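Local atomic coordinates of malate dehydrogenase (Porphyromonas gingivalis, PDB entry 3FI9), a protein that probably catalyses the NAD-dependent interconversion of malate and oxaloacetate. Residues A[128-139]-A[313-324]; A[180-191]-A[299-310]. One frame throughout, in Å; residues are numbered along the deposited sequence.

Contact 1: residues A[128-139]-A[313-324]; sequences PADITGLVTLIY and LRDEVIAMGIIP
Ile131 meets helix 313-319 with all three of its outer carbons, and each finds a different partner. CG1 rests on Leu313 CD2 at 3.7 Å, CD1 lies over the backbone at Arg314 CA at 3.6 Å, and CG2 passes Val317 CG2 at 4.0 Å. This spread follows from the first torsion: at chi1 -72° CG1 stands beside the backbone N, while CG2 takes the position anti to it.

One turn further along helix 129-139, Val135 meets Ile323 of the tail that follows the second helix. Ile323 CG1 presses on Val135 CG2 at 3.6 Å, and Ile323 CG2 meets Ile138 CD1 at 4.0 Å, the two side chains crossing at about a right angle. Beyond it, Ile138 CG2 and Pro324 CD approach tip to tip. Leu313 closes the other end, its CD2 also touching Asp130 OD2 at 3.6 Å.

Tyr139 OH donates a hydrogen bond to Ile322 O, but the modelled 2.4 Å is too short for its length to be trusted.

The short helix axes approach to 10.2 Å and cross at -51°. Gly321, with positive phi, closes the last turn of the second helix in a Schellman motif, after which Ile322 to Pro324 lie against Val135, Ile138 and Tyr139. The contact thus packs the C-terminal helix and tail against a helix of the NAD-binding Rossmann domain.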
loop_
_atom_site.group_PDB
_atom_site.type_symbol
_atom_site.label_atom_id
_atom_site.label_comp_id
_atom_site.label_asym_id
_atom_site.label_seq_id
_atom_site.Cartn_x
_atom_site.Cartn_y
_atom_site.Cartn_z
ATOM N N PRO A 128 0.555 -15.299 -18.874
ATOM C CA PRO A 128 0.746 -16.501 -18.050
ATOM C C PRO A 128 2.208 -16.601 -17.595
ATOM O O PRO A 128 3.094 -16.738 -18.438
ATOM C CB PRO A 128 0.385 -17.636 -19.015
ATOM C CG PRO A 128 0.699 -17.084 -20.378
ATOM C CD PRO A 128 0.441 -15.610 -20.322
ATOM N N ALA A 129 2.465 -16.505 -16.283
ATOM C CA ALA A 129 3.852 -16.345 -15.783
ATOM C C ALA A 129 4.850 -17.451 -16.129
ATOM O O ALA A 129 6.047 -17.178 -16.270
ATOM C CB ALA A 129 3.876 -16.016 -14.243
ATOM N N ASP A 130 4.380 -18.688 -16.322
ATOM C CA ASP A 130 5.286 -19.748 -16.820
ATOM C C ASP A 130 5.878 -19.415 -18.189
ATOM O O ASP A 130 6.984 -19.831 -18.508
ATOM C CB ASP A 130 4.613 -21.135 -16.908
ATOM C CG ASP A 130 3.265 -21.087 -17.608
ATOM O OD1 ASP A 130 2.381 -20.362 -17.104
ATOM O OD2 ASP A 130 3.079 -21.790 -18.641
ATOM N N ILE A 131 5.120 -18.712 -19.012
ATOM C CA ILE A 131 5.580 -18.375 -20.353
ATOM C C ILE A 131 6.317 -17.072 -20.262
ATOM O O ILE A 131 7.451 -16.968 -20.716
ATOM C CB ILE A 131 4.437 -18.215 -21.358
ATOM C CG1 ILE A 131 3.808 -19.572 -21.717
ATOM C CG2 ILE A 131 4.938 -17.501 -22.649
ATOM C CD1 ILE A 131 4.780 -20.601 -22.262
ATOM N N THR A 132 5.688 -16.066 -19.652
ATOM C CA THR A 132 6.295 -14.726 -19.624
ATOM C C THR A 132 7.630 -14.709 -18.915
ATOM O O THR A 132 8.607 -14.071 -19.360
ATOM C CB THR A 132 5.341 -13.682 -19.003
ATOM O OG1 THR A 132 4.958 -14.097 -17.674
ATOM C CG2 THR A 132 4.087 -13.565 -19.858
ATOM N N GLY A 133 7.688 -15.390 -17.777
ATOM C CA GLY A 133 8.935 -15.510 -17.101
ATOM C C GLY A 133 9.982 -16.245 -17.932
ATOM O O GLY A 133 11.163 -15.852 -17.924
ATOM N N LEU A 134 9.591 -17.316 -18.632
ATOM C CA LEU A 134 10.621 -18.092 -19.396
ATOM C C LEU A 134 11.118 -17.294 -20.618
ATOM O O LEU A 134 12.310 -17.276 -20.948
ATOM C CB LEU A 134 10.031 -19.440 -19.842
ATOM C CG LEU A 134 10.837 -20.349 -20.770
ATOM C CD1 LEU A 134 12.114 -20.767 -20.097
ATOM C CD2 LEU A 134 10.007 -21.619 -21.133
ATOM N N VAL A 135 10.192 -16.610 -21.274
ATOM C CA VAL A 135 10.548 -15.798 -22.438
ATOM C C VAL A 135 11.441 -14.656 -22.002
ATOM O O VAL A 135 12.462 -14.358 -22.640
ATOM C CB VAL A 135 9.295 -15.203 -23.090
ATOM C CG1 VAL A 135 9.681 -14.109 -24.088
ATOM C CG2 VAL A 135 8.453 -16.306 -23.777
ATOM N N THR A 136 11.082 -13.997 -20.905
ATOM C CA THR A 136 11.986 -12.942 -20.430
ATOM C C THR A 136 13.381 -13.447 -20.144
ATOM O O THR A 136 14.358 -12.797 -20.531
ATOM C CB THR A 136 11.426 -12.178 -19.200
ATOM O OG1 THR A 136 10.262 -11.472 -19.580
ATOM C CG2 THR A 136 12.434 -11.154 -18.690
ATOM N N LEU A 137 13.504 -14.565 -19.402
ATOM C CA LEU A 137 14.803 -15.164 -19.128
ATOM C C LEU A 137 15.610 -15.396 -20.415
ATOM O O LEU A 137 16.781 -15.015 -20.522
ATOM C CB LEU A 137 14.614 -16.512 -18.388
ATOM C CG LEU A 137 15.859 -17.296 -18.006
ATOM C CD1 LEU A 137 16.910 -16.408 -17.309
ATOM C CD2 LEU A 137 15.544 -18.609 -17.217
ATOM N N ILE A 138 14.972 -16.029 -21.392
ATOM C CA ILE A 138 15.645 -16.386 -22.636
ATOM C C ILE A 138 16.162 -15.161 -23.418
ATOM O O ILE A 138 17.365 -15.077 -23.740
ATOM C CB ILE A 138 14.731 -17.234 -23.507
ATOM C CG1 ILE A 138 14.542 -18.604 -22.843
ATOM C CG2 ILE A 138 15.342 -17.377 -24.899
ATOM C CD1 ILE A 138 13.434 -19.426 -23.502
ATOM N N TYR A 139 15.294 -14.177 -23.623
ATOM C CA TYR A 139 15.698 -12.963 -24.327
ATOM C C TYR A 139 16.614 -12.004 -23.535
ATOM O O TYR A 139 17.328 -11.181 -24.134
ATOM C CB TYR A 139 14.485 -12.222 -24.795
ATOM C CG TYR A 139 13.872 -12.797 -26.052
ATOM C CD1 TYR A 139 12.899 -13.788 -25.980
ATOM C CD2 TYR A 139 14.254 -12.337 -27.302
ATOM C CE1 TYR A 139 12.313 -14.315 -27.121
ATOM C CE2 TYR A 139 13.686 -12.868 -28.459
ATOM C CZ TYR A 139 12.716 -13.860 -28.365
ATOM O OH TYR A 139 12.106 -14.405 -29.501
ATOM N N LEU A 313 2.020 -25.618 -23.296
ATOM C CA LEU A 313 1.934 -24.175 -23.551
ATOM C C LEU A 313 3.290 -23.633 -24.053
ATOM O O LEU A 313 3.338 -22.824 -24.978
ATOM C CB LEU A 313 1.512 -23.405 -22.278
ATOM C CG LEU A 313 0.899 -22.022 -22.526
ATOM C CD1 LEU A 313 -0.386 -22.168 -23.374
ATOM C CD2 LEU A 313 0.605 -21.288 -21.232
ATOM N N ARG A 314 4.378 -24.080 -23.435
ATOM C CA ARG A 314 5.711 -23.725 -23.902
ATOM C C ARG A 314 5.861 -24.055 -25.388
ATOM O O ARG A 314 6.360 -23.240 -26.149
ATOM C CB ARG A 314 6.774 -24.473 -23.121
ATOM C CG ARG A 314 8.203 -24.276 -23.609
ATOM C CD ARG A 314 9.061 -25.475 -23.141
ATOM N NE ARG A 314 8.593 -26.743 -23.724
ATOM C CZ ARG A 314 8.828 -27.944 -23.196
ATOM N NH1 ARG A 314 9.531 -28.039 -22.093
ATOM N NH2 ARG A 314 8.369 -29.055 -23.779
ATOM N N ASP A 315 5.401 -25.239 -25.798
ATOM C CA ASP A 315 5.565 -25.665 -27.191
ATOM C C ASP A 315 4.711 -24.837 -28.182
ATOM O O ASP A 315 5.144 -24.580 -29.310
ATOM C CB ASP A 315 5.292 -27.169 -27.347
ATOM C CG ASP A 315 6.334 -28.045 -26.654
ATOM O OD1 ASP A 315 7.496 -27.601 -26.387
ATOM O OD2 ASP A 315 5.978 -29.217 -26.387
ATOM N N GLU A 316 3.524 -24.398 -27.773
ATOM C CA GLU A 316 2.783 -23.406 -28.550
ATOM C C GLU A 316 3.610 -22.155 -28.853
ATOM O O GLU A 316 3.649 -21.669 -29.988
ATOM C CB GLU A 316 1.529 -22.936 -27.811
ATOM C CG GLU A 316 0.286 -23.761 -28.010
ATOM C CD GLU A 316 -0.946 -23.062 -27.472
ATOM O OE1 GLU A 316 -1.538 -23.607 -26.523
ATOM O OE2 GLU A 316 -1.325 -21.979 -28.000
ATOM N N VAL A 317 4.247 -21.606 -27.821
ATOM C CA VAL A 317 5.016 -20.388 -27.992
ATOM C C VAL A 317 6.316 -20.607 -28.793
ATOM O O VAL A 317 6.828 -19.681 -29.448
ATOM C CB VAL A 317 5.224 -19.702 -26.613
ATOM C CG1 VAL A 317 6.038 -18.372 -26.748
ATOM C CG2 VAL A 317 3.842 -19.430 -25.972
ATOM N N ILE A 318 6.880 -21.808 -28.722
ATOM C CA ILE A 318 7.963 -22.179 -29.646
ATOM C C ILE A 318 7.395 -22.152 -31.066
ATOM O O ILE A 318 8.037 -21.663 -32.000
ATOM C CB ILE A 318 8.591 -23.587 -29.274
ATOM C CG1 ILE A 318 9.302 -23.517 -27.921
ATOM C CG2 ILE A 318 9.611 -24.109 -30.339
ATOM C CD1 ILE A 318 9.657 -24.905 -27.320
ATOM N N ALA A 319 6.176 -22.655 -31.238
ATOM C CA ALA A 319 5.586 -22.765 -32.598
ATOM C C ALA A 319 5.307 -21.393 -33.217
ATOM O O ALA A 319 5.289 -21.235 -34.451
ATOM C CB ALA A 319 4.315 -23.617 -32.564
ATOM N N MET A 320 5.093 -20.403 -32.358
ATOM C CA MET A 320 4.839 -19.039 -32.788
ATOM C C MET A 320 6.202 -18.446 -33.191
ATOM O O MET A 320 6.284 -17.340 -33.663
ATOM C CB MET A 320 4.241 -18.207 -31.651
ATOM C CG MET A 320 2.761 -18.479 -31.213
ATOM S SD MET A 320 2.340 -17.614 -29.621
ATOM C CE MET A 320 0.727 -18.292 -29.267
ATOM N N GLY A 321 7.278 -19.183 -32.983
ATOM C CA GLY A 321 8.630 -18.640 -33.267
ATOM C C GLY A 321 9.219 -17.629 -32.263
ATOM O O GLY A 321 10.222 -16.945 -32.558
ATOM N N ILE A 322 8.623 -17.535 -31.071
ATOM C CA ILE A 322 9.023 -16.520 -30.106
ATOM C C ILE A 322 10.085 -17.091 -29.161
ATOM O O ILE A 322 11.147 -16.496 -28.900
ATOM C CB ILE A 322 7.815 -16.059 -29.254
ATOM C CG1 ILE A 322 6.856 -15.199 -30.084
ATOM C CG2 ILE A 322 8.351 -15.279 -27.983
ATOM C CD1 ILE A 322 5.478 -14.922 -29.408
ATOM N N ILE A 323 9.786 -18.288 -28.667
ATOM C CA ILE A 323 10.750 -19.056 -27.913
ATOM C C ILE A 323 11.510 -19.910 -28.955
ATOM O O ILE A 323 10.888 -20.545 -29.815
ATOM C CB ILE A 323 9.989 -19.940 -26.890
ATOM C CG1 ILE A 323 9.225 -19.070 -25.874
ATOM C CG2 ILE A 323 10.915 -20.923 -26.175
ATOM C CD1 ILE A 323 8.477 -19.911 -24.781
ATOM N N PRO A 324 12.848 -19.925 -28.897
ATOM C CA PRO A 324 13.592 -20.741 -29.865
ATOM C C PRO A 324 13.389 -22.227 -29.616
ATOM O O PRO A 324 12.965 -22.614 -28.513
ATOM C CB PRO A 324 15.057 -20.388 -29.582
ATOM C CG PRO A 324 15.024 -19.199 -28.657
ATOM C CD PRO A 324 13.735 -19.320 -27.890
#

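Contact 2: residues A[180-191]-A[299-310]; sequences GGHGEQMAVFAS and ERAALKESYSHL
Phe189 offers one ring face to Glu299, whose CB sits 3.5 Å from the ring centroid and only 8° off its normal, a CH-pi contact. Leu303 CB approaches the same ring at its edge, 3.9 Å from Phe189 CZ. With its chain extended beyond CG, Glu299 runs on past the ring to the start of the 3-10 segment, where both carboxylate oxygens use their syn lone pairs: OE2 accepts from Ser191 N with a nearly straight N-H...O angle of 167°, and OE1 accepts from Ser191 OG at 2.7 Å. A water joins OE2 to Val188 O and Ala190 N, so the carboxylate is fixed in rotation by several bonds.

At the other end Ser306 bridges two backbone groups. Its OG donates to Gln185 O at 2.6 Å and accepts from Gly181 N at 2.8 Å; with OG opposite the backbone N across the CA-CB bond, the hydroxyl projects from the helix to both groups. Gly180 CA lies against this same OG, where the lack of a side chain permits the close approach. Next to it, the Gln185 amide stacks on the His309 ring with planes 16° apart, and OE1 lies over the ring face toward its rim.

Between these ends Ala187 CB settles on the helix backbone at Leu303 CA, 4.0 Å away. Strand 186-188 runs antiparallel to helix 299-310, their axes 7.7 Å apart. Strand 178-180 pairs with strand 186-188, Leu303 and Leu310 also reach strand 273-277, and Met186 and Val188 face helices 153-166 and 211-222.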
loop_
_atom_site.group_PDB
_atom_site.type_symbol
_atom_site.label_atom_id
_atom_site.label_comp_id
_atom_site.label_asym_id
_atom_site.label_seq_id
_atom_site.Cartn_x
_atom_site.Cartn_y
_atom_site.Cartn_z
ATOM N N GLY A 180 4.203 -26.205 -9.208
ATOM C CA GLY A 180 3.814 -26.388 -10.632
ATOM C C GLY A 180 3.276 -25.142 -11.303
ATOM O O GLY A 180 3.960 -24.122 -11.340
ATOM N N GLY A 181 2.046 -25.230 -11.810
ATOM C CA GLY A 181 1.374 -24.107 -12.493
ATOM C C GLY A 181 0.511 -23.412 -11.468
ATOM O O GLY A 181 0.616 -23.709 -10.277
ATOM N N HIS A 182 -0.360 -22.517 -11.907
ATOM C CA HIS A 182 -1.272 -21.847 -10.998
ATOM C C HIS A 182 -2.742 -22.095 -11.298
ATOM O O HIS A 182 -3.102 -22.632 -12.359
ATOM C CB HIS A 182 -0.990 -20.353 -10.974
ATOM C CG HIS A 182 -1.502 -19.624 -12.176
ATOM N ND1 HIS A 182 -0.892 -19.703 -13.412
ATOM C CD2 HIS A 182 -2.563 -18.797 -12.331
ATOM C CE1 HIS A 182 -1.550 -18.947 -14.274
ATOM N NE2 HIS A 182 -2.576 -18.398 -13.648
ATOM N N GLY A 183 -3.585 -21.669 -10.365
ATOM C CA GLY A 183 -5.010 -21.874 -10.442
ATOM C C GLY A 183 -5.315 -23.338 -10.742
ATOM O O GLY A 183 -4.948 -24.270 -9.997
ATOM N N GLU A 184 -5.946 -23.547 -11.874
ATOM C CA GLU A 184 -6.434 -24.874 -12.199
ATOM C C GLU A 184 -5.263 -25.816 -12.360
ATOM O O GLU A 184 -5.430 -27.017 -12.229
ATOM C CB GLU A 184 -7.241 -24.827 -13.496
ATOM N N GLN A 185 -4.078 -25.278 -12.652
ATOM C CA GLN A 185 -2.909 -26.153 -12.842
ATOM C C GLN A 185 -1.999 -26.232 -11.623
ATOM O O GLN A 185 -0.859 -26.718 -11.711
ATOM C CB GLN A 185 -2.103 -25.673 -14.028
ATOM C CG GLN A 185 -2.931 -25.575 -15.274
ATOM C CD GLN A 185 -3.417 -26.908 -15.668
ATOM O OE1 GLN A 185 -4.487 -27.042 -16.247
ATOM N NE2 GLN A 185 -2.644 -27.935 -15.347
ATOM N N MET A 186 -2.470 -25.757 -10.480
ATOM C CA MET A 186 -1.612 -25.869 -9.300
ATOM C C MET A 186 -1.581 -27.316 -8.848
ATOM O O MET A 186 -2.562 -28.035 -9.027
ATOM C CB MET A 186 -2.059 -24.953 -8.153
ATOM C CG MET A 186 -3.280 -25.448 -7.336
ATOM S SD MET A 186 -3.963 -24.183 -6.199
ATOM C CE MET A 186 -5.072 -25.202 -5.274
ATOM N N ALA A 187 -0.477 -27.710 -8.213
ATOM C CA ALA A 187 -0.362 -29.008 -7.529
ATOM C C ALA A 187 -0.192 -28.769 -6.015
ATOM O O ALA A 187 0.832 -28.260 -5.579
ATOM C CB ALA A 187 0.850 -29.794 -8.083
ATOM N N VAL A 188 -1.216 -29.119 -5.245
ATOM C CA VAL A 188 -1.224 -28.967 -3.803
ATOM C C VAL A 188 -0.418 -30.090 -3.139
ATOM O O VAL A 188 -0.689 -31.283 -3.339
ATOM C CB VAL A 188 -2.695 -28.970 -3.264
ATOM C CG1 VAL A 188 -2.717 -28.594 -1.814
ATOM C CG2 VAL A 188 -3.599 -28.012 -4.091
ATOM N N PHE A 189 0.626 -29.716 -2.416
ATOM C CA PHE A 189 1.428 -30.674 -1.644
ATOM C C PHE A 189 1.014 -30.642 -0.180
ATOM O O PHE A 189 1.736 -30.125 0.675
ATOM C CB PHE A 189 2.934 -30.386 -1.783
ATOM C CG PHE A 189 3.535 -30.988 -3.007
ATOM C CD1 PHE A 189 2.935 -30.764 -4.264
ATOM C CD2 PHE A 189 4.698 -31.740 -2.934
ATOM C CE1 PHE A 189 3.493 -31.331 -5.449
ATOM C CE2 PHE A 189 5.285 -32.296 -4.120
ATOM C CZ PHE A 189 4.677 -32.078 -5.371
ATOM N N ALA A 190 -0.158 -31.193 0.111
ATOM C CA ALA A 190 -0.679 -31.151 1.509
ATOM C C ALA A 190 0.247 -31.819 2.536
ATOM O O ALA A 190 0.234 -31.512 3.742
ATOM C CB ALA A 190 -2.080 -31.768 1.555
ATOM N N SER A 191 1.058 -32.763 2.095
ATOM C CA SER A 191 1.997 -33.345 3.027
ATOM C C SER A 191 2.962 -32.319 3.690
ATOM O O SER A 191 3.568 -32.634 4.699
ATOM C CB SER A 191 2.829 -34.436 2.333
ATOM O OG SER A 191 3.773 -33.833 1.477
ATOM N N GLU A 299 2.030 -36.883 -4.802
ATOM C CA GLU A 299 2.104 -35.442 -5.064
ATOM C C GLU A 299 3.022 -35.158 -6.251
ATOM O O GLU A 299 2.702 -34.326 -7.093
ATOM C CB GLU A 299 2.589 -34.725 -3.811
ATOM C CG GLU A 299 1.575 -34.827 -2.695
ATOM C CD GLU A 299 2.104 -34.331 -1.361
ATOM O OE1 GLU A 299 3.319 -34.409 -1.104
ATOM O OE2 GLU A 299 1.280 -33.892 -0.552
ATOM N N ARG A 300 4.162 -35.852 -6.323
ATOM C CA ARG A 300 5.065 -35.665 -7.481
ATOM C C ARG A 300 4.369 -36.024 -8.798
ATOM O O ARG A 300 4.616 -35.404 -9.849
ATOM C CB ARG A 300 6.371 -36.439 -7.291
ATOM C CG ARG A 300 7.226 -35.800 -6.187
ATOM C CD ARG A 300 8.604 -36.397 -6.135
ATOM N NE ARG A 300 8.629 -37.803 -5.731
ATOM C CZ ARG A 300 8.611 -38.242 -4.483
ATOM N NH1 ARG A 300 8.555 -37.392 -3.456
ATOM N NH2 ARG A 300 8.673 -39.551 -4.257
ATOM N N ALA A 301 3.460 -36.994 -8.744
ATOM C CA ALA A 301 2.692 -37.331 -9.973
ATOM C C ALA A 301 1.722 -36.224 -10.349
ATOM O O ALA A 301 1.446 -35.970 -11.534
ATOM C CB ALA A 301 1.975 -38.687 -9.806
ATOM N N ALA A 302 1.150 -35.573 -9.341
ATOM C CA ALA A 302 0.275 -34.451 -9.609
ATOM C C ALA A 302 1.099 -33.309 -10.214
ATOM O O ALA A 302 0.652 -32.633 -11.145
ATOM C CB ALA A 302 -0.421 -33.988 -8.286
ATOM N N LEU A 303 2.301 -33.115 -9.675
ATOM C CA LEU A 303 3.266 -32.122 -10.183
ATOM C C LEU A 303 3.647 -32.414 -11.654
ATOM O O LEU A 303 3.745 -31.501 -12.478
ATOM C CB LEU A 303 4.516 -32.085 -9.302
ATOM C CG LEU A 303 5.562 -31.004 -9.630
ATOM C CD1 LEU A 303 4.942 -29.614 -9.530
ATOM C CD2 LEU A 303 6.799 -31.064 -8.738
ATOM N N LYS A 304 3.830 -33.685 -11.975
ATOM C CA LYS A 304 4.118 -34.099 -13.358
ATOM C C LYS A 304 2.944 -33.752 -14.283
ATOM O O LYS A 304 3.145 -33.268 -15.394
ATOM C CB LYS A 304 4.431 -35.607 -13.390
ATOM C CG LYS A 304 4.714 -36.191 -14.772
ATOM C CD LYS A 304 5.779 -35.366 -15.523
ATOM C CE LYS A 304 6.246 -36.107 -16.796
ATOM N NZ LYS A 304 7.340 -35.393 -17.528
ATOM N N GLU A 305 1.713 -33.977 -13.814
ATOM C CA GLU A 305 0.516 -33.567 -14.539
ATOM C C GLU A 305 0.522 -32.061 -14.866
ATOM O O GLU A 305 0.243 -31.651 -15.994
ATOM C CB GLU A 305 -0.709 -33.815 -13.649
ATOM C CG GLU A 305 -1.233 -35.201 -13.631
ATOM C CD GLU A 305 -2.311 -35.392 -14.690
ATOM O OE1 GLU A 305 -1.953 -35.797 -15.821
ATOM O OE2 GLU A 305 -3.515 -35.161 -14.389
ATOM N N SER A 306 0.762 -31.239 -13.845
ATOM C CA SER A 306 0.898 -29.796 -14.022
ATOM C C SER A 306 2.057 -29.491 -15.022
ATOM O O SER A 306 1.903 -28.686 -15.988
ATOM C CB SER A 306 1.139 -29.155 -12.639
ATOM O OG SER A 306 1.311 -27.763 -12.724
ATOM N N TYR A 307 3.179 -30.171 -14.829
ATOM C CA TYR A 307 4.325 -30.025 -15.743
ATOM C C TYR A 307 3.854 -30.250 -17.205
ATOM O O TYR A 307 4.163 -29.452 -18.083
ATOM C CB TYR A 307 5.516 -30.941 -15.395
ATOM C CG TYR A 307 6.551 -30.916 -16.512
ATOM C CD1 TYR A 307 7.535 -29.926 -16.568
ATOM C CD2 TYR A 307 6.461 -31.821 -17.578
ATOM C CE1 TYR A 307 8.445 -29.871 -17.659
ATOM C CE2 TYR A 307 7.336 -31.768 -18.659
ATOM C CZ TYR A 307 8.329 -30.804 -18.682
ATOM O OH TYR A 307 9.174 -30.778 -19.772
ATOM N N SER A 308 3.081 -31.305 -17.460
ATOM C CA SER A 308 2.661 -31.632 -18.835
ATOM C C SER A 308 1.827 -30.538 -19.498
ATOM O O SER A 308 1.935 -30.294 -20.720
ATOM C CB SER A 308 1.914 -32.973 -18.867
ATOM O OG SER A 308 2.774 -33.997 -18.337
ATOM N N HIS A 309 0.970 -29.887 -18.723
ATOM C CA HIS A 309 0.193 -28.784 -19.276
ATOM C C HIS A 309 1.104 -27.587 -19.571
ATOM O O HIS A 309 0.932 -26.888 -20.591
ATOM C CB HIS A 309 -0.899 -28.373 -18.296
ATOM C CG HIS A 309 -1.811 -27.319 -18.821
ATOM N ND1 HIS A 309 -1.446 -25.991 -18.899
ATOM C CD2 HIS A 309 -3.084 -27.391 -19.286
ATOM C CE1 HIS A 309 -2.452 -25.289 -19.395
ATOM N NE2 HIS A 309 -3.460 -26.112 -19.633
ATOM N N LEU A 310 2.074 -27.347 -18.688
ATOM C CA LEU A 310 2.984 -26.214 -18.885
ATOM C C LEU A 310 3.841 -26.412 -20.147
ATOM O O LEU A 310 4.077 -25.464 -20.910
ATOM C CB LEU A 310 3.904 -26.028 -17.670
ATOM C CG LEU A 310 3.150 -25.613 -16.389
ATOM C CD1 LEU A 310 4.134 -25.387 -15.226
ATOM C CD2 LEU A 310 2.321 -24.369 -16.629
HETATM O O HOH W 1 -2.146 -30.846 -10.632
HETATM O O HOH W 2 -1.373 -33.322 -1.188
#

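How the contacts relate
Both contacts draw on helix 297-319: residues 299-310 carry contact 2, and residues 313-319 with the tail to 324 carry contact 1. Their centres are 19 Å apart, yet they touch where Asp130 OD2 comes within 3.4 Å of Leu310 CD2. This helix of the C-terminal domain packs along 180-191 of its own domain and, through its end and the tail beyond it, against helix 129-140 of the NAD-binding domain. The two contacts approach the predicted active site through neighbouring residues: contact 2 holds His182, the predicted proton acceptor, whose side chain touches Asn127, a predicted substrate and NAD residue. Asn127 in turn precedes Pro128 of contact 1, whose side chain is about 4 Å from that of Asn101, a predicted NAD-binding residue.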